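Phenol hydroxylase component phN (Pseudomonas stutzeri, PDB 3U52) probably serves as the diiron-bearing oxygenase subunit of a multicomponent monooxygenase that hydroxylates phenol using molecular oxygen. Local coordinates at residues W50-P53 with F54-T57; L56-D59 with A60-Y64; K63-A66 with E67-K70; D137-R140 with H141-Q145; A221-T224 with F225-A229. All coordinates share one frame; numbering follows the deposited sequence.

Contact 1: residues W50-P53 with F54-T57; sequences WEDP and FRLT
The guanidinium of Arg55 has the backbone oxygen of Asp52 over one face, 4.0 Å above its plane and displaced toward the rim. At its edge lies the carboxylate of Glu51, which runs beside the arginine with its plane turned 47° from the guanidinium. From OE1 of Glu51 to NH1 of Arg55 is 4.1 Å, beyond salt-bridge distance, so these opposite charges probably attract only weakly. Asp52, too, is only a near opposite charge for Arg55; its OD2 is committed to Arg19 in a true salt bridge. The ring of Phe54 meets Pro53 obliquely, CE2 lying 3.7 Å from CG of the proline. A chi1 of 38° holds CG of Phe54 between its backbone N and carbonyl carbon and swings the ring back along Pro53. An alanine here removes the ring and would probably open a gap beside Pro53 CG and strip cover from Ala130 and Met133. Trp50 reaches a xenon pocket it shares with Trp47, Phe188 and Leu191. This loop leads into helix 58-81; Pro53 and Phe54 face helices 125-155 and 220-250, while Glu51 and Arg55 lie against Lys11 of helix 10-16.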
loop_
_atom_site.group_PDB
_atom_site.type_symbol
_atom_site.label_atom_id
_atom_site.label_comp_id
_atom_site.label_asym_id
_atom_site.label_seq_id
_atom_site.Cartn_x
_atom_site.Cartn_y
_atom_site.Cartn_z
ATOM N N TRP A 50 -9.806 -10.184 -37.005
ATOM C CA TRP A 50 -9.312 -10.172 -35.618
ATOM C C TRP A 50 -10.250 -9.359 -34.712
ATOM O O TRP A 50 -10.547 -8.190 -35.023
ATOM C CB TRP A 50 -7.884 -9.573 -35.581
ATOM C CG TRP A 50 -7.314 -9.543 -34.195
ATOM C CD1 TRP A 50 -7.297 -8.492 -33.329
ATOM C CD2 TRP A 50 -6.713 -10.631 -33.519
ATOM N NE1 TRP A 50 -6.708 -8.860 -32.136
ATOM C CE2 TRP A 50 -6.340 -10.173 -32.228
ATOM C CE3 TRP A 50 -6.423 -11.959 -33.879
ATOM C CZ2 TRP A 50 -5.677 -11.003 -31.288
ATOM C CZ3 TRP A 50 -5.788 -12.790 -32.933
ATOM C CH2 TRP A 50 -5.435 -12.302 -31.648
ATOM N N GLU A 51 -10.746 -9.958 -33.625
ATOM C CA GLU A 51 -11.528 -9.229 -32.613
ATOM C C GLU A 51 -10.627 -8.914 -31.440
ATOM O O GLU A 51 -9.975 -9.824 -30.916
ATOM C CB GLU A 51 -12.734 -10.057 -32.108
ATOM C CG GLU A 51 -13.874 -10.276 -33.149
ATOM C CD GLU A 51 -14.439 -8.976 -33.742
ATOM O OE1 GLU A 51 -14.684 -7.998 -32.965
ATOM O OE2 GLU A 51 -14.651 -8.941 -34.997
ATOM N N ASP A 52 -10.564 -7.653 -31.037
ATOM C CA ASP A 52 -9.656 -7.244 -29.940
ATOM C C ASP A 52 -10.079 -7.949 -28.664
ATOM O O ASP A 52 -11.245 -7.937 -28.320
ATOM C CB ASP A 52 -9.633 -5.717 -29.766
ATOM C CG ASP A 52 -9.370 -4.969 -31.102
ATOM O OD1 ASP A 52 -10.249 -4.200 -31.534
ATOM O OD2 ASP A 52 -8.317 -5.144 -31.734
ATOM N N PRO A 53 -9.148 -8.658 -28.012
ATOM C CA PRO A 53 -9.503 -9.387 -26.782
ATOM C C PRO A 53 -9.736 -8.485 -25.577
ATOM O O PRO A 53 -10.342 -8.930 -24.572
ATOM C CB PRO A 53 -8.327 -10.329 -26.561
ATOM C CG PRO A 53 -7.154 -9.676 -27.283
ATOM C CD PRO A 53 -7.758 -8.893 -28.439
ATOM N N PHE A 54 -9.253 -7.246 -25.667
ATOM C CA PHE A 54 -9.481 -6.204 -24.657
ATOM C C PHE A 54 -9.246 -4.900 -25.396
ATOM O O PHE A 54 -8.522 -4.885 -26.403
ATOM C CB PHE A 54 -8.500 -6.301 -23.466
ATOM C CG PHE A 54 -7.090 -6.686 -23.855
ATOM C CD1 PHE A 54 -6.168 -5.728 -24.255
ATOM C CD2 PHE A 54 -6.697 -8.029 -23.850
ATOM C CE1 PHE A 54 -4.838 -6.136 -24.647
ATOM C CE2 PHE A 54 -5.420 -8.423 -24.245
ATOM C CZ PHE A 54 -4.484 -7.453 -24.632
ATOM N N ARG A 55 -9.849 -3.817 -24.896
ATOM C CA ARG A 55 -9.775 -2.505 -25.545
ATOM C C ARG A 55 -9.271 -1.438 -24.585
ATOM O O ARG A 55 -10.045 -0.601 -24.129
ATOM C CB ARG A 55 -11.134 -2.078 -26.105
ATOM C CG ARG A 55 -11.695 -2.992 -27.170
ATOM C CD ARG A 55 -13.075 -2.583 -27.652
ATOM N NE ARG A 55 -13.441 -3.413 -28.814
ATOM C CZ ARG A 55 -14.028 -4.612 -28.762
ATOM N NH1 ARG A 55 -14.284 -5.271 -29.885
ATOM N NH2 ARG A 55 -14.361 -5.167 -27.603
ATOM N N LEU A 56 -7.970 -1.432 -24.339
ATOM C CA LEU A 56 -7.342 -0.533 -23.399
ATOM C C LEU A 56 -6.381 0.417 -24.091
ATOM O O LEU A 56 -5.312 0.003 -24.566
ATOM C CB LEU A 56 -6.512 -1.353 -22.422
ATOM C CG LEU A 56 -6.969 -1.724 -21.026
ATOM C CD1 LEU A 56 -5.771 -2.465 -20.419
ATOM C CD2 LEU A 56 -7.301 -0.493 -20.202
ATOM N N THR A 57 -6.714 1.684 -24.147
ATOM C CA THR A 57 -5.756 2.608 -24.738
ATOM C C THR A 57 -4.603 2.828 -23.742
ATOM O O THR A 57 -4.705 2.391 -22.582
ATOM C CB THR A 57 -6.418 3.909 -25.165
ATOM O OG1 THR A 57 -7.127 4.439 -24.045
ATOM C CG2 THR A 57 -7.365 3.672 -26.330
#

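Contact 2: residues L56-D59 with A60-Y64; sequences LTMD and AYWKY
Met58 bends at both chi2 (-48°) and chi3 (-53°), and the double bend curls its methyl back over Trp62, one helical turn on. CE sits over the face of the five-membered ring, 3.9 Å from its centroid, in a CH-pi contact; SD stands above the same ring farther off. The same methyl touches Tyr61, CE to CD1 3.8 Å. Leu56 brings CD1 to the edge of the Tyr61 ring, 4.0 Å from Tyr61 CD2, while CD2 of the leucine packs on Ala60 CB. Trp62 N gives a nearly straight bond to Met58 O (3.0 Å, 177°), and that oxygen also lies against the indole face. Thr57 takes the N-cap position, but its side chain makes no capping bond; OG1 is modelled doubtfully close to Asp59 OD1 (2.5 Å). Tyr61 OH and Trp62 NE1 each bond to an aromatic side chain of another protein's chain. These are the N-terminal two turns of helix 58-81 and the residues leading in, with an i to i+4 Met-aromatic pair beside a subunit interface.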
loop_
_atom_site.group_PDB
_atom_site.type_symbol
_atom_site.label_atom_id
_atom_site.label_comp_id
_atom_site.label_asym_id
_atom_site.label_seq_id
_atom_site.Cartn_x
_atom_site.Cartn_y
_atom_site.Cartn_z
ATOM N N LEU A 56 -7.970 -1.432 -24.339
ATOM C CA LEU A 56 -7.342 -0.533 -23.399
ATOM C C LEU A 56 -6.381 0.417 -24.091
ATOM O O LEU A 56 -5.312 0.003 -24.566
ATOM C CB LEU A 56 -6.512 -1.353 -22.422
ATOM C CG LEU A 56 -6.969 -1.724 -21.026
ATOM C CD1 LEU A 56 -5.771 -2.465 -20.419
ATOM C CD2 LEU A 56 -7.301 -0.493 -20.202
ATOM N N THR A 57 -6.714 1.684 -24.147
ATOM C CA THR A 57 -5.756 2.608 -24.738
ATOM C C THR A 57 -4.603 2.828 -23.742
ATOM O O THR A 57 -4.705 2.391 -22.582
ATOM C CB THR A 57 -6.418 3.909 -25.165
ATOM O OG1 THR A 57 -7.127 4.439 -24.045
ATOM C CG2 THR A 57 -7.365 3.672 -26.330
ATOM N N MET A 58 -3.492 3.403 -24.199
ATOM C CA MET A 58 -2.318 3.510 -23.341
ATOM C C MET A 58 -2.564 4.356 -22.069
ATOM O O MET A 58 -2.048 4.020 -21.015
ATOM C CB MET A 58 -1.088 4.017 -24.086
ATOM C CG MET A 58 -0.429 2.964 -24.968
ATOM S SD MET A 58 -0.161 1.371 -24.145
ATOM C CE MET A 58 0.719 1.726 -22.656
ATOM N N ASP A 59 -3.349 5.428 -22.183
ATOM C CA ASP A 59 -3.636 6.320 -21.034
ATOM C C ASP A 59 -4.262 5.506 -19.898
ATOM O O ASP A 59 -3.802 5.572 -18.770
ATOM C CB ASP A 59 -4.562 7.508 -21.447
ATOM C CG ASP A 59 -5.889 7.055 -22.085
ATOM O OD1 ASP A 59 -5.871 6.335 -23.101
ATOM O OD2 ASP A 59 -6.988 7.401 -21.580
ATOM N N ALA A 60 -5.281 4.715 -20.233
ATOM C CA ALA A 60 -6.009 3.872 -19.287
ATOM C C ALA A 60 -5.159 2.721 -18.735
ATOM O O ALA A 60 -5.285 2.381 -17.552
ATOM C CB ALA A 60 -7.209 3.301 -19.987
ATOM N N TYR A 61 -4.290 2.135 -19.583
ATOM C CA TYR A 61 -3.310 1.111 -19.131
ATOM C C TYR A 61 -2.389 1.696 -18.025
ATOM O O TYR A 61 -2.288 1.141 -16.915
ATOM C CB TYR A 61 -2.490 0.560 -20.319
ATOM C CG TYR A 61 -1.502 -0.515 -19.889
ATOM C CD1 TYR A 61 -0.188 -0.177 -19.502
ATOM C CD2 TYR A 61 -1.900 -1.845 -19.828
ATOM C CE1 TYR A 61 0.720 -1.149 -19.047
ATOM C CE2 TYR A 61 -0.986 -2.855 -19.375
ATOM C CZ TYR A 61 0.306 -2.487 -18.994
ATOM O OH TYR A 61 1.198 -3.447 -18.540
ATOM N N TRP A 62 -1.732 2.827 -18.301
ATOM C CA TRP A 62 -0.849 3.452 -17.347
ATOM C C TRP A 62 -1.560 3.785 -16.060
ATOM O O TRP A 62 -1.027 3.504 -14.983
ATOM C CB TRP A 62 -0.274 4.762 -17.898
ATOM C CG TRP A 62 0.713 4.561 -19.088
ATOM C CD1 TRP A 62 1.676 3.601 -19.235
ATOM C CD2 TRP A 62 0.808 5.398 -20.212
ATOM N NE1 TRP A 62 2.401 3.820 -20.409
ATOM C CE2 TRP A 62 1.884 4.927 -21.016
ATOM C CE3 TRP A 62 0.140 6.581 -20.589
ATOM C CZ2 TRP A 62 2.235 5.542 -22.232
ATOM C CZ3 TRP A 62 0.502 7.193 -21.808
ATOM C CH2 TRP A 62 1.529 6.667 -22.600
ATOM N N LYS A 63 -2.758 4.375 -16.171
ATOM C CA LYS A 63 -3.494 4.822 -15.002
ATOM C C LYS A 63 -3.836 3.642 -14.093
ATOM O O LYS A 63 -3.677 3.718 -12.865
ATOM C CB LYS A 63 -4.786 5.507 -15.432
ATOM C CG LYS A 63 -5.597 6.114 -14.283
ATOM C CD LYS A 63 -6.938 6.570 -14.790
ATOM C CE LYS A 63 -7.820 7.114 -13.638
ATOM N NZ LYS A 63 -9.175 7.447 -14.153
ATOM N N TYR A 64 -4.368 2.587 -14.679
ATOM C CA TYR A 64 -4.810 1.474 -13.856
ATOM C C TYR A 64 -3.661 0.639 -13.289
ATOM O O TYR A 64 -3.715 0.174 -12.137
ATOM C CB TYR A 64 -5.933 0.689 -14.578
ATOM C CG TYR A 64 -7.132 1.669 -14.722
ATOM C CD1 TYR A 64 -7.737 2.230 -13.575
ATOM C CD2 TYR A 64 -7.596 2.108 -15.985
ATOM C CE1 TYR A 64 -8.804 3.151 -13.678
ATOM C CE2 TYR A 64 -8.637 3.026 -16.095
ATOM C CZ TYR A 64 -9.244 3.548 -14.940
ATOM O OH TYR A 64 -10.300 4.469 -15.042
#

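Contact 3: residues K63-A66 with E67-K70; sequences KYQA and EKEK
Tyr64 and Lys68, Gln65 and Glu69 are i to i+4 partners on successive turns of one alpha-helix, in the first half of helix 58-81, which packs along helix 125-155, the helix that carries iron ligands. The backbone ladder tightens along the segment. Glu67 N to Lys63 O is a weak bond at 3.4 Å, Lys68 N to Tyr64 O measures 3.3 Å, and both Glu69 N to Gln65 O and Lys70 N to Ala66 O come in at 3.0 Å. Among the side chains, Gln65 and Lys68 run side by side and point the same way, with the amide carbon CD of Gln65 4.0 Å from CD of the lysine. Lys68 is bent at chi3 (54°) and chi4 (65°), a double turn that folds its methylenes past the amide and carries NZ to Ser228 O and Ser231 OG on helix 220-250. An alanine in place of Gln65 takes that amide away and would probably open a gap beside the Lys68 methylenes, though NZ would stay tied to Ser228 and Ser231. Glu67 turns to another chain instead: its OE1 makes a salt bridge with Lys70 of the second subunit. Against these side chains lie the carbonyls of the preceding turn: Lys68 CG is 3.3 Å from Tyr64 O, and Glu69 CG 3.2 Å from Gln65 O.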
loop_
_atom_site.group_PDB
_atom_site.type_symbol
_atom_site.label_atom_id
_atom_site.label_comp_id
_atom_site.label_asym_id
_atom_site.label_seq_id
_atom_site.Cartn_x
_atom_site.Cartn_y
_atom_site.Cartn_z
ATOM N N LYS A 63 -2.758 4.375 -16.171
ATOM C CA LYS A 63 -3.494 4.822 -15.002
ATOM C C LYS A 63 -3.836 3.642 -14.093
ATOM O O LYS A 63 -3.677 3.718 -12.865
ATOM C CB LYS A 63 -4.786 5.507 -15.432
ATOM C CG LYS A 63 -5.597 6.114 -14.283
ATOM C CD LYS A 63 -6.938 6.570 -14.790
ATOM C CE LYS A 63 -7.820 7.114 -13.638
ATOM N NZ LYS A 63 -9.175 7.447 -14.153
ATOM N N TYR A 64 -4.368 2.587 -14.679
ATOM C CA TYR A 64 -4.810 1.474 -13.856
ATOM C C TYR A 64 -3.661 0.639 -13.289
ATOM O O TYR A 64 -3.715 0.174 -12.137
ATOM C CB TYR A 64 -5.933 0.689 -14.578
ATOM C CG TYR A 64 -7.132 1.669 -14.722
ATOM C CD1 TYR A 64 -7.737 2.230 -13.575
ATOM C CD2 TYR A 64 -7.596 2.108 -15.985
ATOM C CE1 TYR A 64 -8.804 3.151 -13.678
ATOM C CE2 TYR A 64 -8.637 3.026 -16.095
ATOM C CZ TYR A 64 -9.244 3.548 -14.940
ATOM O OH TYR A 64 -10.300 4.469 -15.042
ATOM N N GLN A 65 -2.621 0.455 -14.079
ATOM C CA GLN A 65 -1.490 -0.333 -13.603
ATOM C C GLN A 65 -0.720 0.435 -12.533
ATOM O O GLN A 65 -0.215 -0.183 -11.612
ATOM C CB GLN A 65 -0.553 -0.706 -14.763
ATOM C CG GLN A 65 -1.200 -1.647 -15.769
ATOM C CD GLN A 65 -1.689 -2.972 -15.143
ATOM O OE1 GLN A 65 -0.952 -3.898 -14.970
ATOM N NE2 GLN A 65 -2.938 -3.047 -14.852
ATOM N N ALA A 66 -0.623 1.768 -12.647
ATOM C CA ALA A 66 0.073 2.560 -11.629
ATOM C C ALA A 66 -0.633 2.446 -10.266
ATOM O O ALA A 66 0.027 2.347 -9.225
ATOM C CB ALA A 66 0.221 4.008 -12.042
ATOM N N GLU A 67 -1.958 2.381 -10.295
ATOM C CA GLU A 67 -2.779 2.223 -9.073
ATOM C C GLU A 67 -2.531 0.880 -8.363
ATOM O O GLU A 67 -2.302 0.870 -7.130
ATOM C CB GLU A 67 -4.271 2.463 -9.350
ATOM C CG GLU A 67 -5.195 2.306 -8.116
ATOM C CD GLU A 67 -5.053 3.447 -7.050
ATOM O OE1 GLU A 67 -4.409 4.501 -7.344
ATOM O OE2 GLU A 67 -5.605 3.292 -5.913
ATOM N N LYS A 68 -2.517 -0.215 -9.134
ATOM C CA LYS A 68 -2.211 -1.543 -8.620
ATOM C C LYS A 68 -0.785 -1.604 -8.063
ATOM O O LYS A 68 -0.567 -2.152 -6.964
ATOM C CB LYS A 68 -2.356 -2.593 -9.729
ATOM C CG LYS A 68 -3.787 -2.598 -10.360
ATOM C CD LYS A 68 -3.814 -3.266 -11.799
ATOM C CE LYS A 68 -3.225 -4.662 -11.808
ATOM N NZ LYS A 68 -4.140 -5.453 -10.960
ATOM N N GLU A 69 0.187 -1.069 -8.826
ATOM C CA GLU A 69 1.604 -1.025 -8.394
ATOM C C GLU A 69 1.887 -0.254 -7.099
ATOM O O GLU A 69 2.681 -0.704 -6.260
ATOM C CB GLU A 69 2.516 -0.473 -9.498
ATOM C CG GLU A 69 2.636 -1.370 -10.734
ATOM C CD GLU A 69 3.580 -2.545 -10.526
ATOM O OE1 GLU A 69 3.105 -3.703 -10.363
ATOM O OE2 GLU A 69 4.812 -2.305 -10.526
ATOM N N LYS A 70 1.314 0.930 -6.974
ATOM C CA LYS A 70 1.489 1.721 -5.779
ATOM C C LYS A 70 0.977 0.947 -4.544
ATOM O O LYS A 70 1.626 0.941 -3.522
ATOM C CB LYS A 70 0.867 3.100 -5.950
ATOM C CG LYS A 70 1.194 4.070 -4.758
ATOM C CD LYS A 70 1.625 5.531 -5.202
ATOM C CE LYS A 70 0.433 6.369 -5.788
ATOM N NZ LYS A 70 0.520 7.882 -5.539
#

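Contact 4: residues D137-R140 with H141-Q145; sequences DELR and HSQTQ. With FE (Fe (III) ion), chain G.
Glu138 and His141, three residues apart on one helix, grip the same iron, through Glu138 OE2 at 2.2 Å and His141 ND1 at 2.4 Å. Carboxylate and imidazole planes stand 89° apart. The two form the E-x-x-H pair known from diiron-carboxylate hydroxylases, and Glu108 binds the same iron. The other ends of the ligands are held too: Glu138 OE1 accepts from Gln134 NE2, and His141 NE2 bonds to Asp232 OD2, a second-shell contact that fixes how the ring is turned. Over one face of that ring lies Asp137 O, 3.2 Å above the plane, while taking a bond from His141 N (2.9 Å). Arg140 O has two donors from one residue, Thr144 N at 2.9 Å and Thr144 OG1 at 3.0 Å. A chi1 of 67° puts that hydroxyl between its own backbone N and carbonyl carbon, facing the preceding turn and Arg140 O, while CG2 rests 3.7 Å from Arg140 CG. Gln143 lays its amide against Leu139 CD1, and both ends of that amide bond to the backbone of another protein's chain. Asp137 OD1 bonds to Tyr61 OH; its OD2 meets Arg235 in a salt bridge and also bonds His236 NE2, a ligand of the other iron. Arg140 pairs with Glu69 of helix 58-81 and Asp232 of helix 220-250. Glu138 packs on Ala111 and Phe112 of helix 105-121.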
loop_
_atom_site.group_PDB
_atom_site.type_symbol
_atom_site.label_atom_id
_atom_site.label_comp_id
_atom_site.label_asym_id
_atom_site.label_seq_id
_atom_site.Cartn_x
_atom_site.Cartn_y
_atom_site.Cartn_z
ATOM N N ASP A 137 3.221 -6.688 -19.650
ATOM C CA ASP A 137 2.728 -7.377 -18.432
ATOM C C ASP A 137 3.671 -8.466 -17.927
ATOM O O ASP A 137 3.821 -8.660 -16.709
ATOM C CB ASP A 137 1.346 -8.032 -18.656
ATOM C CG ASP A 137 0.235 -7.059 -18.981
ATOM O OD1 ASP A 137 0.281 -5.821 -18.728
ATOM O OD2 ASP A 137 -0.755 -7.571 -19.558
ATOM N N GLU A 138 4.266 -9.255 -18.829
ATOM C CA GLU A 138 5.213 -10.307 -18.398
ATOM C C GLU A 138 6.485 -9.697 -17.811
ATOM O O GLU A 138 7.052 -10.251 -16.868
ATOM C CB GLU A 138 5.589 -11.234 -19.546
ATOM C CG GLU A 138 4.352 -11.782 -20.240
ATOM C CD GLU A 138 3.593 -12.787 -19.356
ATOM O OE1 GLU A 138 2.581 -13.321 -19.814
ATOM O OE2 GLU A 138 4.007 -13.040 -18.195
ATOM N N LEU A 139 6.946 -8.588 -18.377
ATOM C CA LEU A 139 8.019 -7.845 -17.763
ATOM C C LEU A 139 7.625 -7.461 -16.328
ATOM O O LEU A 139 8.401 -7.558 -15.382
ATOM C CB LEU A 139 8.272 -6.555 -18.552
ATOM C CG LEU A 139 9.495 -5.775 -18.011
ATOM C CD1 LEU A 139 10.814 -6.654 -17.900
ATOM C CD2 LEU A 139 9.738 -4.464 -18.847
ATOM N N ARG A 140 6.423 -6.959 -16.175
ATOM C CA ARG A 140 5.969 -6.605 -14.842
ATOM C C ARG A 140 6.027 -7.806 -13.925
ATOM O O ARG A 140 6.474 -7.699 -12.797
ATOM C CB ARG A 140 4.537 -6.109 -14.892
ATOM C CG ARG A 140 4.020 -5.809 -13.471
ATOM C CD ARG A 140 2.708 -5.177 -13.490
ATOM N NE ARG A 140 1.742 -6.122 -13.088
ATOM C CZ ARG A 140 1.063 -6.045 -11.961
ATOM N NH1 ARG A 140 1.245 -5.030 -11.120
ATOM N NH2 ARG A 140 0.198 -6.995 -11.683
ATOM N N HIS A 141 5.567 -8.954 -14.414
ATOM C CA HIS A 141 5.452 -10.167 -13.595
ATOM C C HIS A 141 6.818 -10.621 -13.161
ATOM O O HIS A 141 7.041 -10.951 -12.003
ATOM C CB HIS A 141 4.701 -11.278 -14.371
ATOM C CG HIS A 141 3.240 -10.991 -14.538
ATOM N ND1 HIS A 141 2.409 -11.778 -15.301
ATOM C CD2 HIS A 141 2.459 -9.993 -14.043
ATOM C CE1 HIS A 141 1.184 -11.284 -15.272
ATOM N NE2 HIS A 141 1.183 -10.217 -14.499
ATOM N N SER A 142 7.759 -10.555 -14.103
ATOM C CA SER A 142 9.174 -10.861 -13.836
ATOM C C SER A 142 9.784 -9.981 -12.687
ATOM O O SER A 142 10.365 -10.476 -11.733
ATOM C CB SER A 142 9.941 -10.609 -15.147
ATOM O OG SER A 142 11.306 -10.817 -14.938
ATOM N N GLN A 143 9.673 -8.670 -12.828
ATOM C CA GLN A 143 10.284 -7.735 -11.903
ATOM C C GLN A 143 9.594 -7.717 -10.553
ATOM O O GLN A 143 10.270 -7.688 -9.530
ATOM C CB GLN A 143 10.300 -6.348 -12.554
ATOM C CG GLN A 143 11.115 -6.316 -13.872
ATOM C CD GLN A 143 11.278 -4.911 -14.390
ATOM O OE1 GLN A 143 10.359 -4.094 -14.261
ATOM N NE2 GLN A 143 12.445 -4.610 -14.965
ATOM N N THR A 144 8.273 -7.718 -10.521
ATOM C CA THR A 144 7.565 -7.729 -9.247
ATOM C C THR A 144 7.791 -9.040 -8.464
ATOM O O THR A 144 7.839 -9.024 -7.249
ATOM C CB THR A 144 6.053 -7.461 -9.399
ATOM O OG1 THR A 144 5.452 -8.540 -10.091
ATOM C CG2 THR A 144 5.770 -6.177 -10.180
ATOM N N GLN A 145 7.953 -10.168 -9.156
ATOM C CA GLN A 145 8.410 -11.390 -8.512
ATOM C C GLN A 145 9.810 -11.261 -7.898
ATOM O O GLN A 145 9.989 -11.672 -6.769
ATOM C CB GLN A 145 8.306 -12.591 -9.485
ATOM C CG GLN A 145 6.825 -12.904 -9.750
ATOM C CD GLN A 145 6.619 -13.858 -10.907
ATOM O OE1 GLN A 145 7.574 -14.478 -11.350
ATOM N NE2 GLN A 145 5.355 -13.992 -11.389
HETATM FE FE FE G . 2.963 -13.787 -16.450
#

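Contact 5: residues A221-T224 with F225-A229; sequences ATVT and FGFSA
Residues Ala221 to Thr224 hand their carbonyls to the amides of Phe225 to Ser228 in regular alpha-helical order. The two middle bonds, Gly226 N to Thr222 O and Phe227 N to Val223 O, are both 2.8 Å, and the second is almost straight at 175°. Phe225 N to Ala221 O and Ser228 N to Thr224 O are a little longer, 3.0 Å each. Of the side chains, Val223 and Phe227 run side by side one turn apart. Val223 CG2, anti to its own N with CG1 at a chi1 of 77°, touches the ring at CE1 over 3.7 Å, and Phe227 CD1 also nears Val223 O (3.4 Å). This pair lies at the subunit interface, against Asn82 and Gln81 of the second subunit and an apolar side chain of another protein's chain. Phe225 leaves the helix elsewhere, with Thr222 O at its ring edge and its CB 3.5 Å from that oxygen, and it packs on Thr144 and Gln145. The buried threonine hydroxyls are satisfied from just upstream, Thr222 OG1 by Asp219 OD2 and Thr224 OG1 by Met220 O. Here helix 220-250 begins, the helix that later supplies Glu233 and His236 to an iron. Thr222 helps line a xenon pocket together with Phe100, Ala148 and Met149, and the xenon also touches Phe225, whose side chain is about 6 Å from an iron.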
loop_
_atom_site.group_PDB
_atom_site.type_symbol
_atom_site.label_atom_id
_atom_site.label_comp_id
_atom_site.label_asym_id
_atom_site.label_seq_id
_atom_site.Cartn_x
_atom_site.Cartn_y
_atom_site.Cartn_z
ATOM N N ALA A 221 3.242 -11.573 0.898
ATOM C CA ALA A 221 3.881 -11.060 -0.324
ATOM C C ALA A 221 3.416 -11.745 -1.596
ATOM O O ALA A 221 3.035 -11.090 -2.580
ATOM C CB ALA A 221 5.408 -11.131 -0.212
ATOM N N THR A 222 3.467 -13.074 -1.586
ATOM C CA THR A 222 3.074 -13.880 -2.753
ATOM C C THR A 222 1.553 -13.716 -3.036
ATOM O O THR A 222 1.108 -13.510 -4.205
ATOM C CB THR A 222 3.547 -15.369 -2.560
ATOM O OG1 THR A 222 4.990 -15.408 -2.455
ATOM C CG2 THR A 222 3.061 -16.319 -3.703
ATOM N N VAL A 223 0.736 -13.742 -1.982
ATOM C CA VAL A 223 -0.683 -13.688 -2.247
ATOM C C VAL A 223 -1.065 -12.310 -2.840
ATOM O O VAL A 223 -1.914 -12.225 -3.730
ATOM C CB VAL A 223 -1.561 -14.137 -1.067
ATOM C CG1 VAL A 223 -1.649 -13.064 -0.015
ATOM C CG2 VAL A 223 -2.954 -14.452 -1.590
ATOM N N THR A 224 -0.372 -11.268 -2.393
ATOM C CA THR A 224 -0.578 -9.901 -2.880
ATOM C C THR A 224 -0.128 -9.813 -4.340
ATOM O O THR A 224 -0.800 -9.195 -5.159
ATOM C CB THR A 224 0.203 -8.883 -2.018
ATOM O OG1 THR A 224 -0.290 -8.958 -0.673
ATOM C CG2 THR A 224 0.029 -7.434 -2.549
ATOM N N PHE A 225 1.040 -10.398 -4.651
ATOM C CA PHE A 225 1.417 -10.493 -6.045
ATOM C C PHE A 225 0.296 -11.198 -6.842
ATOM O O PHE A 225 -0.128 -10.698 -7.880
ATOM C CB PHE A 225 2.752 -11.206 -6.290
ATOM C CG PHE A 225 2.915 -11.567 -7.739
ATOM C CD1 PHE A 225 3.187 -10.559 -8.680
ATOM C CD2 PHE A 225 2.667 -12.863 -8.192
ATOM C CE1 PHE A 225 3.247 -10.855 -10.047
ATOM C CE2 PHE A 225 2.727 -13.167 -9.564
ATOM C CZ PHE A 225 3.012 -12.157 -10.489
ATOM N N GLY A 226 -0.198 -12.350 -6.369
ATOM C CA GLY A 226 -1.316 -13.090 -7.075
ATOM C C GLY A 226 -2.606 -12.296 -7.283
ATOM O O GLY A 226 -3.153 -12.237 -8.412
ATOM N N PHE A 227 -3.104 -11.660 -6.227
ATOM C CA PHE A 227 -4.238 -10.738 -6.393
ATOM C C PHE A 227 -3.964 -9.674 -7.439
ATOM O O PHE A 227 -4.814 -9.406 -8.248
ATOM C CB PHE A 227 -4.678 -10.043 -5.070
ATOM C CG PHE A 227 -5.442 -10.961 -4.110
ATOM C CD1 PHE A 227 -5.013 -11.125 -2.788
ATOM C CD2 PHE A 227 -6.552 -11.676 -4.537
ATOM C CE1 PHE A 227 -5.691 -11.997 -1.895
ATOM C CE2 PHE A 227 -7.235 -12.553 -3.659
ATOM C CZ PHE A 227 -6.799 -12.704 -2.330
ATOM N N SER A 228 -2.778 -9.070 -7.398
ATOM C CA SER A 228 -2.367 -8.047 -8.363
ATOM C C SER A 228 -2.303 -8.501 -9.856
ATOM O O SER A 228 -2.544 -7.718 -10.805
ATOM C CB SER A 228 -1.005 -7.555 -7.953
ATOM O OG SER A 228 -0.922 -6.222 -8.322
ATOM N N ALA A 229 -1.991 -9.774 -10.051
ATOM C CA ALA A 229 -1.853 -10.323 -11.371
ATOM C C ALA A 229 -3.176 -10.815 -11.963
ATOM O O ALA A 229 -3.218 -11.064 -13.156
ATOM C CB ALA A 229 -0.844 -11.440 -11.345
#

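Overall arrangement
Contacts 1, 2 and 3 follow one another along the chain, from a loop into helix 58-81; contact 2 shares Leu56 and Thr57 with contact 1 and Lys63 and Tyr64 with contact 3. Contact 4 supplies ligands to one iron, and contacts 2, 3 and 5 touch it. Tyr61 OH of contact 2 lies 2.6 Å from Asp137 OD1, a probable hydrogen bond, and Glu69 OE1 of contact 3 makes a salt bridge with Arg140 NH1, modelled rather short at 2.4 Å. Contact 5, its centre about 12 Å from that of contact 4, packs Phe225 CE1 3.2 Å from Thr144 OG1. Contact 1, about 21 Å from contact 4 between centres, touches a different xenon pocket from contact 5.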